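Local coordinates for putative type VI secretion protein (Escherichia coli, PDB 4HH5), which probably hydrolyses ATP as a ClpV-type ATPase of the ClpA/ClpB family in type VI secretion, and is represented here by its N-terminal domain, at residues Y62-L73 / C131-L140; L47-L58 / I113-A121. One frame throughout, in Å; residues are numbered along the deposited sequence.

Both contacts lie in the helical N-terminal Clp domain, and their centres are about 12 Å apart. Contact 2 is the more central: its centre lies about 7 Å from that of the chain, and nine of its ten touching residues are buried. Contact 1 is partly buried, its centre about 13 Å from that of the chain. Contact 1 sets the start of helix 66-78 against a 3-10 segment through aromatic and aliphatic packing and one bridging water. Contact 2 joins helices 40-50 and 54-61 to helix 115-124, with a largely buried salt bridge beside a leucine cluster. They meet where Leu48 touches Ile69 and Leu73, and where Leu137 packs on Leu119.

Contact 1 (Y62-L73 / C131-L140)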
loop_
_atom_site.group_PDB
_atom_site.type_symbol
_atom_site.label_atom_id
_atom_site.label_comp_id
_atom_site.label_asym_id
_atom_site.label_seq_id
_atom_site.Cartn_x
_atom_site.Cartn_y
_atom_site.Cartn_z
ATOM N N TYR A 62 14.438 -10.911 -0.563
ATOM C CA TYR A 62 15.402 -10.121 -1.333
ATOM C C TYR A 62 16.369 -9.292 -0.501
ATOM O O TYR A 62 17.084 -8.454 -1.039
ATOM C CB TYR A 62 14.694 -9.327 -2.435
ATOM C CG TYR A 62 14.068 -10.267 -3.437
ATOM C CD1 TYR A 62 14.848 -10.928 -4.383
ATOM C CD2 TYR A 62 12.717 -10.593 -3.362
ATOM C CE1 TYR A 62 14.290 -11.853 -5.260
ATOM C CE2 TYR A 62 12.148 -11.520 -4.235
ATOM C CZ TYR A 62 12.940 -12.155 -5.176
ATOM O OH TYR A 62 12.384 -13.067 -6.038
ATOM N N ASP A 63 16.416 -9.573 0.805
ATOM C CA ASP A 63 17.310 -8.961 1.780
ATOM C C ASP A 63 17.335 -7.434 1.749
ATOM O O ASP A 63 18.399 -6.815 1.712
ATOM C CB ASP A 63 18.720 -9.579 1.702
ATOM C CG ASP A 63 19.504 -9.424 2.987
ATOM O OD1 ASP A 63 18.909 -9.629 4.076
ATOM O OD2 ASP A 63 20.702 -9.083 2.911
ATOM N N TRP A 64 16.148 -6.829 1.750
ATOM C CA TRP A 64 16.030 -5.379 1.796
ATOM C C TRP A 64 16.424 -4.922 3.188
ATOM O O TRP A 64 16.184 -5.639 4.167
ATOM C CB TRP A 64 14.582 -4.941 1.544
ATOM C CG TRP A 64 14.024 -5.252 0.186
ATOM C CD1 TRP A 64 14.687 -5.775 -0.889
ATOM C CD2 TRP A 64 12.683 -5.026 -0.243
ATOM N NE1 TRP A 64 13.833 -5.902 -1.955
ATOM C CE2 TRP A 64 12.589 -5.461 -1.583
ATOM C CE3 TRP A 64 11.524 -4.541 0.396
ATOM C CZ2 TRP A 64 11.391 -5.414 -2.302
ATOM C CZ3 TRP A 64 10.333 -4.517 -0.312
ATOM C CH2 TRP A 64 10.282 -4.920 -1.654
ATOM N N ASP A 65 17.040 -3.738 3.280
ATOM C CA ASP A 65 17.348 -3.175 4.587
ATOM C C ASP A 65 16.023 -2.522 5.022
ATOM O O ASP A 65 15.726 -1.397 4.630
ATOM C CB ASP A 65 18.508 -2.158 4.497
ATOM C CG ASP A 65 18.861 -1.470 5.813
ATOM O OD1 ASP A 65 18.140 -1.682 6.816
ATOM O OD2 ASP A 65 19.809 -0.682 5.823
ATOM N N MET A 66 15.197 -3.278 5.766
ATOM C CA MET A 66 13.874 -2.836 6.232
ATOM C C MET A 66 13.952 -1.660 7.187
ATOM O O MET A 66 13.040 -0.828 7.195
ATOM C CB MET A 66 13.076 -3.990 6.876
ATOM C CG MET A 66 12.886 -5.195 5.972
ATOM S SD MET A 66 12.027 -4.825 4.419
ATOM C CE MET A 66 10.338 -4.842 4.981
ATOM N N ASP A 67 15.025 -1.597 7.999
ATOM C CA ASP A 67 15.251 -0.510 8.958
ATOM C C ASP A 67 15.387 0.819 8.237
ATOM O O ASP A 67 14.779 1.787 8.673
ATOM C CB ASP A 67 16.491 -0.774 9.840
ATOM C CG ASP A 67 16.266 -1.738 10.993
ATOM O OD1 ASP A 67 15.299 -2.532 10.929
ATOM O OD2 ASP A 67 17.068 -1.709 11.958
ATOM N N ALA A 68 16.161 0.859 7.126
ATOM C CA ALA A 68 16.358 2.069 6.324
ATOM C C ALA A 68 15.043 2.513 5.669
ATOM O O ALA A 68 14.781 3.713 5.599
ATOM C CB ALA A 68 17.437 1.853 5.283
ATOM N N ILE A 69 14.191 1.554 5.245
ATOM C CA ILE A 69 12.885 1.877 4.652
ATOM C C ILE A 69 11.996 2.519 5.713
ATOM O O ILE A 69 11.374 3.542 5.441
ATOM C CB ILE A 69 12.197 0.649 3.989
ATOM C CG1 ILE A 69 13.083 0.029 2.876
ATOM C CG2 ILE A 69 10.811 1.037 3.444
ATOM C CD1 ILE A 69 12.635 -1.351 2.384
ATOM N N TRP A 70 11.943 1.910 6.919
ATOM C CA TRP A 70 11.156 2.406 8.050
ATOM C C TRP A 70 11.602 3.824 8.431
ATOM O O TRP A 70 10.751 4.694 8.589
ATOM C CB TRP A 70 11.275 1.460 9.265
ATOM C CG TRP A 70 10.535 1.960 10.474
ATOM C CD1 TRP A 70 11.069 2.573 11.567
ATOM C CD2 TRP A 70 9.114 1.984 10.653
ATOM N NE1 TRP A 70 10.067 2.943 12.438
ATOM C CE2 TRP A 70 8.857 2.597 11.898
ATOM C CE3 TRP A 70 8.028 1.531 9.883
ATOM C CZ2 TRP A 70 7.558 2.778 12.391
ATOM C CZ3 TRP A 70 6.746 1.682 10.388
ATOM C CH2 TRP A 70 6.521 2.299 11.626
ATOM N N GLN A 71 12.922 4.049 8.567
ATOM C CA GLN A 71 13.493 5.360 8.920
ATOM C C GLN A 71 13.179 6.440 7.882
ATOM O O GLN A 71 12.903 7.576 8.253
ATOM C CB GLN A 71 15.007 5.261 9.163
ATOM C CG GLN A 71 15.396 4.581 10.483
ATOM C CD GLN A 71 14.933 5.320 11.721
ATOM O OE1 GLN A 71 14.997 6.554 11.812
ATOM N NE2 GLN A 71 14.472 4.573 12.714
ATOM N N SER A 72 13.189 6.072 6.587
ATOM C CA SER A 72 12.875 6.985 5.481
ATOM C C SER A 72 11.416 7.425 5.565
ATOM O O SER A 72 11.121 8.603 5.360
ATOM C CB SER A 72 13.145 6.303 4.143
ATOM O OG SER A 72 14.516 5.941 4.061
ATOM N N LEU A 73 10.512 6.479 5.904
ATOM C CA LEU A 73 9.086 6.746 6.062
ATOM C C LEU A 73 8.827 7.627 7.272
ATOM O O LEU A 73 8.001 8.537 7.175
ATOM C CB LEU A 73 8.253 5.451 6.107
ATOM C CG LEU A 73 8.071 4.720 4.771
ATOM C CD1 LEU A 73 7.538 3.320 4.992
ATOM C CD2 LEU A 73 7.132 5.484 3.822
ATOM N N CYS A 131 9.244 9.613 -1.728
ATOM C CA CYS A 131 10.090 9.230 -0.604
ATOM C C CYS A 131 11.239 8.375 -1.144
ATOM O O CYS A 131 11.023 7.226 -1.525
ATOM C CB CYS A 131 9.279 8.499 0.466
ATOM S SG CYS A 131 10.256 7.961 1.891
ATOM N N ASP A 132 12.449 8.963 -1.216
ATOM C CA ASP A 132 13.658 8.331 -1.765
ATOM C C ASP A 132 14.053 6.968 -1.198
ATOM O O ASP A 132 14.510 6.114 -1.959
ATOM C CB ASP A 132 14.848 9.294 -1.739
ATOM C CG ASP A 132 14.922 10.155 -2.975
ATOM O OD1 ASP A 132 14.195 11.167 -3.035
ATOM O OD2 ASP A 132 15.686 9.799 -3.899
ATOM N N GLY A 133 13.879 6.784 0.110
ATOM C CA GLY A 133 14.207 5.538 0.800
ATOM C C GLY A 133 13.336 4.347 0.442
ATOM O O GLY A 133 13.580 3.235 0.927
ATOM N N LEU A 134 12.314 4.563 -0.411
ATOM C CA LEU A 134 11.426 3.496 -0.870
ATOM C C LEU A 134 11.963 2.810 -2.146
ATOM O O LEU A 134 11.287 1.947 -2.705
ATOM C CB LEU A 134 9.987 4.015 -1.076
ATOM C CG LEU A 134 9.191 4.397 0.184
ATOM C CD1 LEU A 134 7.882 5.035 -0.191
ATOM C CD2 LEU A 134 8.895 3.181 1.053
ATOM N N TRP A 135 13.202 3.158 -2.578
ATOM C CA TRP A 135 13.838 2.560 -3.762
ATOM C C TRP A 135 13.821 1.004 -3.816
ATOM O O TRP A 135 13.629 0.493 -4.925
ATOM C CB TRP A 135 15.246 3.152 -4.031
ATOM C CG TRP A 135 16.268 2.783 -3.001
ATOM C CD1 TRP A 135 16.655 3.526 -1.927
ATOM C CD2 TRP A 135 17.027 1.566 -2.946
ATOM N NE1 TRP A 135 17.598 2.841 -1.192
ATOM C CE2 TRP A 135 17.829 1.625 -1.784
ATOM C CE3 TRP A 135 17.061 0.397 -3.737
ATOM C CZ2 TRP A 135 18.669 0.575 -1.402
ATOM C CZ3 TRP A 135 17.879 -0.652 -3.344
ATOM C CH2 TRP A 135 18.673 -0.559 -2.193
ATOM N N PRO A 136 13.948 0.214 -2.694
ATOM C CA PRO A 136 13.900 -1.267 -2.831
ATOM C C PRO A 136 12.578 -1.808 -3.378
ATOM O O PRO A 136 12.564 -2.826 -4.069
ATOM C CB PRO A 136 14.142 -1.771 -1.399
ATOM C CG PRO A 136 14.856 -0.623 -0.709
ATOM C CD PRO A 136 14.181 0.593 -1.280
ATOM N N LEU A 137 11.473 -1.108 -3.082
ATOM C CA LEU A 137 10.121 -1.456 -3.528
ATOM C C LEU A 137 9.997 -1.352 -5.064
ATOM O O LEU A 137 9.119 -1.975 -5.645
ATOM C CB LEU A 137 9.105 -0.523 -2.830
ATOM C CG LEU A 137 8.720 -0.866 -1.368
ATOM C CD1 LEU A 137 9.824 -0.514 -0.379
ATOM C CD2 LEU A 137 7.464 -0.137 -0.956
ATOM N N LEU A 138 10.889 -0.588 -5.712
ATOM C CA LEU A 138 10.910 -0.390 -7.169
ATOM C C LEU A 138 11.835 -1.369 -7.913
ATOM O O LEU A 138 11.948 -1.286 -9.141
ATOM C CB LEU A 138 11.290 1.073 -7.501
ATOM C CG LEU A 138 10.494 2.186 -6.791
ATOM C CD1 LEU A 138 11.021 3.559 -7.174
ATOM C CD2 LEU A 138 8.993 2.089 -7.087
ATOM N N THR A 139 12.491 -2.293 -7.182
ATOM C CA THR A 139 13.455 -3.243 -7.761
ATOM C C THR A 139 12.852 -4.440 -8.483
ATOM O O THR A 139 13.483 -4.960 -9.401
ATOM C CB THR A 139 14.567 -3.645 -6.771
ATOM O OG1 THR A 139 13.994 -4.346 -5.670
ATOM C CG2 THR A 139 15.406 -2.458 -6.299
ATOM N N LEU A 140 11.664 -4.901 -8.063
ATOM C CA LEU A 140 11.004 -6.044 -8.696
ATOM C C LEU A 140 10.014 -5.547 -9.739
ATOM O O LEU A 140 9.342 -4.549 -9.513
ATOM C CB LEU A 140 10.275 -6.923 -7.650
ATOM C CG LEU A 140 11.128 -7.526 -6.521
ATOM C CD1 LEU A 140 10.268 -7.897 -5.330
ATOM C CD2 LEU A 140 11.932 -8.731 -7.006
HETATM O O HOH W 1 14.453 -6.833 -4.659
#
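Trp64 lies over Pro136 and carries much of this contact. Its CB leads to CG, which is anti to the carbonyl carbon (chi1 -64°). CG and CD2 sit against Pro136 CB, which makes a CH-pi contact 3.8 Å from the centroid of the five-membered ring. Farther along the indole, Trp64 CZ2 passes 3.3 Å from Pro136 O. CH2 comes near Leu137 CA, and CZ3 touches Leu137 CD1. At the ring edge, Trp64 NE1 donates to a water at 2.9 Å, which lies in the ring plane. That water donates in turn to Thr139 OG1 at 2.7 Å. Thr139 OG1 also donates to Pro136 O, in the carbonyl plane and on a lone pair. The water at the edge and Pro136 CB over the face probably hold the indole in this rotation. Two residues before Trp64, the Tyr62 ring takes Leu140 CD2 over its centre, a second CH-pi contact.

In this mainly helical Clp N-terminal domain, the contact packs the start of helix 66-78 on the 3-10 segment 132-138. Asp65 caps the helix: its OD1 accepts from Ala68 N. One turn on, Ile69 CD1 meets Pro136 CG tip to tip at 3.9 Å, and its CG2 touches Leu134 CD2. Leu73 crosses Leu134 at about a right angle. At the far end the backbones come close, and Ser72 OG lies 3.3 Å from Gly133 CA. Ser72 OG donates to Ala68 O at 2.7 Å. Ser72 OG and Ser72 N reach that oxygen from opposite faces of the carbonyl plane.

Contact 2 (L47-L58 / I113-A121); sequences LLEQGEGDLTVL and IRSVHLLGA
Asp54 and Arg114 form a largely buried salt bridge between helices 54-61 and 115-124 of the Clp N-terminal domain. The short segments 54-58 and 115-121 run at 73° to each other, and their axes approach to 9.6 Å. The tight part is at the two N-terminal ends. Arg114 grips the carboxylate side-on with two nitrogens. Arg114 NH2 reaches Asp54 OD1 at 2.9 Å in a nearly straight bond (170°). Arg114 NE reaches the syn lone pair of Asp54 OD2 at 2.8 Å. The anti lone pair of that oxygen takes Val116 N, in the first turn of helix 115-124. OD2 therefore has two donors, and the arginine and the helix end probably stabilise its negative charge. The guanidinium and carboxylate planes are 33° apart. CG of Arg114 lies between its backbone N and carbonyl carbon, and the chain then bends at chi3, which turns NE toward Asp54 OD2.

The C-terminal part of the domain completes the polar site. Ser156 bonds Asp54 OD1, Asp153 pairs with Arg114 NH1, and Glu158 OE2 bonds both Ser115 OG and Asp54 N.

The apolar side is buried too, but most of its contacts are longer. Leu55 CD2 and Leu119 CD1 are 4.0 Å apart, and Leu58 CD1 only skirts Val116 CG2 at 4.4 Å. Leu47, from helix 40-50, reaches Leu118 by its CD1 alone. In the turn between helices 40-50 and 54-61, Gly51, at positive phi, and the exposed Glu52 lie toward solvent and make no contact with 113-121. The closest apolar approach is tip to tip, Leu58 CD1 to Leu119 CD2 at 3.6 Å.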
loop_
_atom_site.group_PDB
_atom_site.type_symbol
_atom_site.label_atom_id
_atom_site.label_comp_id
_atom_site.label_asym_id
_atom_site.label_seq_id
_atom_site.Cartn_x
_atom_site.Cartn_y
_atom_site.Cartn_z
ATOM N N LEU A 47 1.385 -0.619 6.660
ATOM C CA LEU A 47 1.511 -1.973 6.120
ATOM C C LEU A 47 2.755 -2.653 6.723
ATOM O O LEU A 47 2.658 -3.765 7.244
ATOM C CB LEU A 47 1.581 -1.973 4.584
ATOM C CG LEU A 47 0.256 -1.746 3.831
ATOM C CD1 LEU A 47 0.531 -1.316 2.383
ATOM C CD2 LEU A 47 -0.609 -3.015 3.827
ATOM N N LEU A 48 3.906 -1.953 6.698
ATOM C CA LEU A 48 5.165 -2.453 7.259
ATOM C C LEU A 48 5.077 -2.602 8.771
ATOM O O LEU A 48 5.699 -3.505 9.325
ATOM C CB LEU A 48 6.360 -1.561 6.866
ATOM C CG LEU A 48 6.695 -1.459 5.371
ATOM C CD1 LEU A 48 7.800 -0.466 5.149
ATOM C CD2 LEU A 48 7.085 -2.822 4.768
ATOM N N GLU A 49 4.266 -1.751 9.439
ATOM C CA GLU A 49 4.054 -1.847 10.881
ATOM C C GLU A 49 3.346 -3.153 11.270
ATOM O O GLU A 49 3.641 -3.728 12.324
ATOM C CB GLU A 49 3.296 -0.639 11.412
ATOM C CG GLU A 49 3.358 -0.568 12.919
ATOM C CD GLU A 49 3.034 0.782 13.512
ATOM O OE1 GLU A 49 2.713 1.715 12.743
ATOM O OE2 GLU A 49 3.144 0.913 14.751
ATOM N N GLN A 50 2.430 -3.627 10.415
ATOM C CA GLN A 50 1.733 -4.899 10.635
ATOM C C GLN A 50 2.751 -6.032 10.438
ATOM O O GLN A 50 2.708 -7.023 11.158
ATOM C CB GLN A 50 0.504 -5.021 9.715
ATOM C CG GLN A 50 -0.574 -4.004 10.081
ATOM C CD GLN A 50 -1.825 -3.990 9.233
ATOM O OE1 GLN A 50 -2.766 -3.262 9.539
ATOM N NE2 GLN A 50 -1.888 -4.779 8.163
ATOM N N GLY A 51 3.672 -5.818 9.495
ATOM C CA GLY A 51 4.855 -6.618 9.190
ATOM C C GLY A 51 4.756 -8.114 9.006
ATOM O O GLY A 51 5.678 -8.837 9.400
ATOM N N GLU A 52 3.665 -8.595 8.405
ATOM C CA GLU A 52 3.476 -10.022 8.142
ATOM C C GLU A 52 2.892 -10.251 6.738
ATOM O O GLU A 52 2.597 -11.387 6.380
ATOM C CB GLU A 52 2.592 -10.695 9.228
ATOM C CG GLU A 52 3.190 -10.801 10.629
ATOM C CD GLU A 52 4.545 -11.466 10.813
ATOM O OE1 GLU A 52 5.195 -11.174 11.843
ATOM O OE2 GLU A 52 4.964 -12.261 9.940
ATOM N N GLY A 53 2.757 -9.181 5.954
ATOM C CA GLY A 53 2.178 -9.236 4.614
ATOM C C GLY A 53 3.150 -9.463 3.478
ATOM O O GLY A 53 4.314 -9.820 3.703
ATOM N N ASP A 54 2.665 -9.248 2.234
ATOM C CA ASP A 54 3.468 -9.459 1.031
ATOM C C ASP A 54 4.764 -8.665 1.013
ATOM O O ASP A 54 5.789 -9.224 0.642
ATOM C CB ASP A 54 2.651 -9.257 -0.264
ATOM C CG ASP A 54 1.370 -10.080 -0.370
ATOM O OD1 ASP A 54 1.292 -11.151 0.268
ATOM O OD2 ASP A 54 0.486 -9.700 -1.153
ATOM N N LEU A 55 4.733 -7.388 1.447
ATOM C CA LEU A 55 5.910 -6.512 1.481
ATOM C C LEU A 55 7.036 -7.072 2.344
ATOM O O LEU A 55 8.192 -7.078 1.907
ATOM C CB LEU A 55 5.541 -5.103 1.976
ATOM C CG LEU A 55 4.752 -4.196 1.040
ATOM C CD1 LEU A 55 4.392 -2.900 1.755
ATOM C CD2 LEU A 55 5.553 -3.849 -0.224
ATOM N N THR A 56 6.697 -7.522 3.571
ATOM C CA THR A 56 7.647 -8.109 4.530
ATOM C C THR A 56 8.262 -9.396 3.981
ATOM O O THR A 56 9.474 -9.587 4.105
ATOM C CB THR A 56 6.973 -8.311 5.905
ATOM O OG1 THR A 56 6.562 -7.031 6.387
ATOM C CG2 THR A 56 7.897 -8.987 6.929
ATOM N N VAL A 57 7.441 -10.259 3.366
ATOM C CA VAL A 57 7.891 -11.526 2.752
ATOM C C VAL A 57 8.935 -11.241 1.646
ATOM O O VAL A 57 9.982 -11.896 1.594
ATOM C CB VAL A 57 6.685 -12.370 2.248
ATOM C CG1 VAL A 57 7.134 -13.545 1.373
ATOM C CG2 VAL A 57 5.846 -12.870 3.427
ATOM N N LEU A 58 8.650 -10.259 0.788
ATOM C CA LEU A 58 9.542 -9.858 -0.303
ATOM C C LEU A 58 10.838 -9.244 0.225
ATOM O O LEU A 58 11.919 -9.619 -0.242
ATOM C CB LEU A 58 8.819 -8.931 -1.292
ATOM C CG LEU A 58 7.650 -9.576 -2.055
ATOM C CD1 LEU A 58 6.798 -8.526 -2.736
ATOM C CD2 LEU A 58 8.123 -10.612 -3.053
ATOM N N ILE A 113 -7.805 -6.965 -3.425
ATOM C CA ILE A 113 -6.533 -6.260 -3.524
ATOM C C ILE A 113 -5.655 -6.612 -2.332
ATOM O O ILE A 113 -6.077 -6.445 -1.184
ATOM C CB ILE A 113 -6.724 -4.722 -3.648
ATOM C CG1 ILE A 113 -7.754 -4.351 -4.743
ATOM C CG2 ILE A 113 -5.381 -4.007 -3.878
ATOM C CD1 ILE A 113 -8.226 -2.874 -4.672
ATOM N N ARG A 114 -4.416 -7.054 -2.608
ATOM C CA ARG A 114 -3.434 -7.353 -1.567
ATOM C C ARG A 114 -2.244 -6.418 -1.720
ATOM O O ARG A 114 -2.164 -5.722 -2.739
ATOM C CB ARG A 114 -3.058 -8.842 -1.520
ATOM C CG ARG A 114 -2.517 -9.435 -2.790
ATOM C CD ARG A 114 -2.561 -10.944 -2.726
ATOM N NE ARG A 114 -1.536 -11.490 -1.831
ATOM C CZ ARG A 114 -1.328 -12.787 -1.649
ATOM N NH1 ARG A 114 -2.074 -13.682 -2.288
ATOM N NH2 ARG A 114 -0.368 -13.202 -0.829
ATOM N N SER A 115 -1.327 -6.367 -0.726
ATOM C CA SER A 115 -0.194 -5.435 -0.819
ATOM C C SER A 115 0.716 -5.632 -2.021
ATOM O O SER A 115 1.249 -4.650 -2.529
ATOM C CB SER A 115 0.586 -5.330 0.489
ATOM O OG SER A 115 1.234 -6.546 0.808
ATOM N N VAL A 116 0.834 -6.871 -2.534
ATOM C CA VAL A 116 1.641 -7.129 -3.737
ATOM C C VAL A 116 1.070 -6.388 -4.958
ATOM O O VAL A 116 1.838 -6.009 -5.832
ATOM C CB VAL A 116 1.903 -8.640 -4.010
ATOM C CG1 VAL A 116 0.651 -9.347 -4.532
ATOM C CG2 VAL A 116 3.075 -8.830 -4.973
ATOM N N HIS A 117 -0.269 -6.166 -5.002
ATOM C CA HIS A 117 -0.924 -5.432 -6.099
ATOM C C HIS A 117 -0.632 -3.949 -5.978
ATOM O O HIS A 117 -0.458 -3.282 -6.995
ATOM C CB HIS A 117 -2.440 -5.694 -6.151
ATOM C CG HIS A 117 -2.785 -7.145 -6.303
ATOM N ND1 HIS A 117 -3.783 -7.728 -5.550
ATOM C CD2 HIS A 117 -2.250 -8.080 -7.125
ATOM C CE1 HIS A 117 -3.828 -8.996 -5.933
ATOM N NE2 HIS A 117 -2.910 -9.256 -6.866
ATOM N N LEU A 118 -0.546 -3.440 -4.737
ATOM C CA LEU A 118 -0.169 -2.047 -4.474
ATOM C C LEU A 118 1.290 -1.888 -4.902
ATOM O O LEU A 118 1.648 -0.866 -5.478
ATOM C CB LEU A 118 -0.307 -1.697 -2.978
ATOM C CG LEU A 118 -1.701 -1.888 -2.334
ATOM C CD1 LEU A 118 -1.631 -1.699 -0.816
ATOM C CD2 LEU A 118 -2.714 -0.915 -2.906
ATOM N N LEU A 119 2.122 -2.932 -4.666
ATOM C CA LEU A 119 3.527 -2.907 -5.059
ATOM C C LEU A 119 3.663 -2.947 -6.578
ATOM O O LEU A 119 4.454 -2.188 -7.138
ATOM C CB LEU A 119 4.328 -4.034 -4.387
ATOM C CG LEU A 119 5.833 -3.960 -4.572
ATOM C CD1 LEU A 119 6.413 -2.704 -3.925
ATOM C CD2 LEU A 119 6.492 -5.182 -4.010
ATOM N N GLY A 120 2.846 -3.777 -7.225
ATOM C CA GLY A 120 2.807 -3.883 -8.679
ATOM C C GLY A 120 2.426 -2.572 -9.331
ATOM O O GLY A 120 3.046 -2.157 -10.316
ATOM N N ALA A 121 1.431 -1.884 -8.744
ATOM C CA ALA A 121 0.976 -0.578 -9.206
ATOM C C ALA A 121 2.109 0.457 -9.052
ATOM O O ALA A 121 2.404 1.184 -10.001
ATOM C CB ALA A 121 -0.254 -0.146 -8.426
#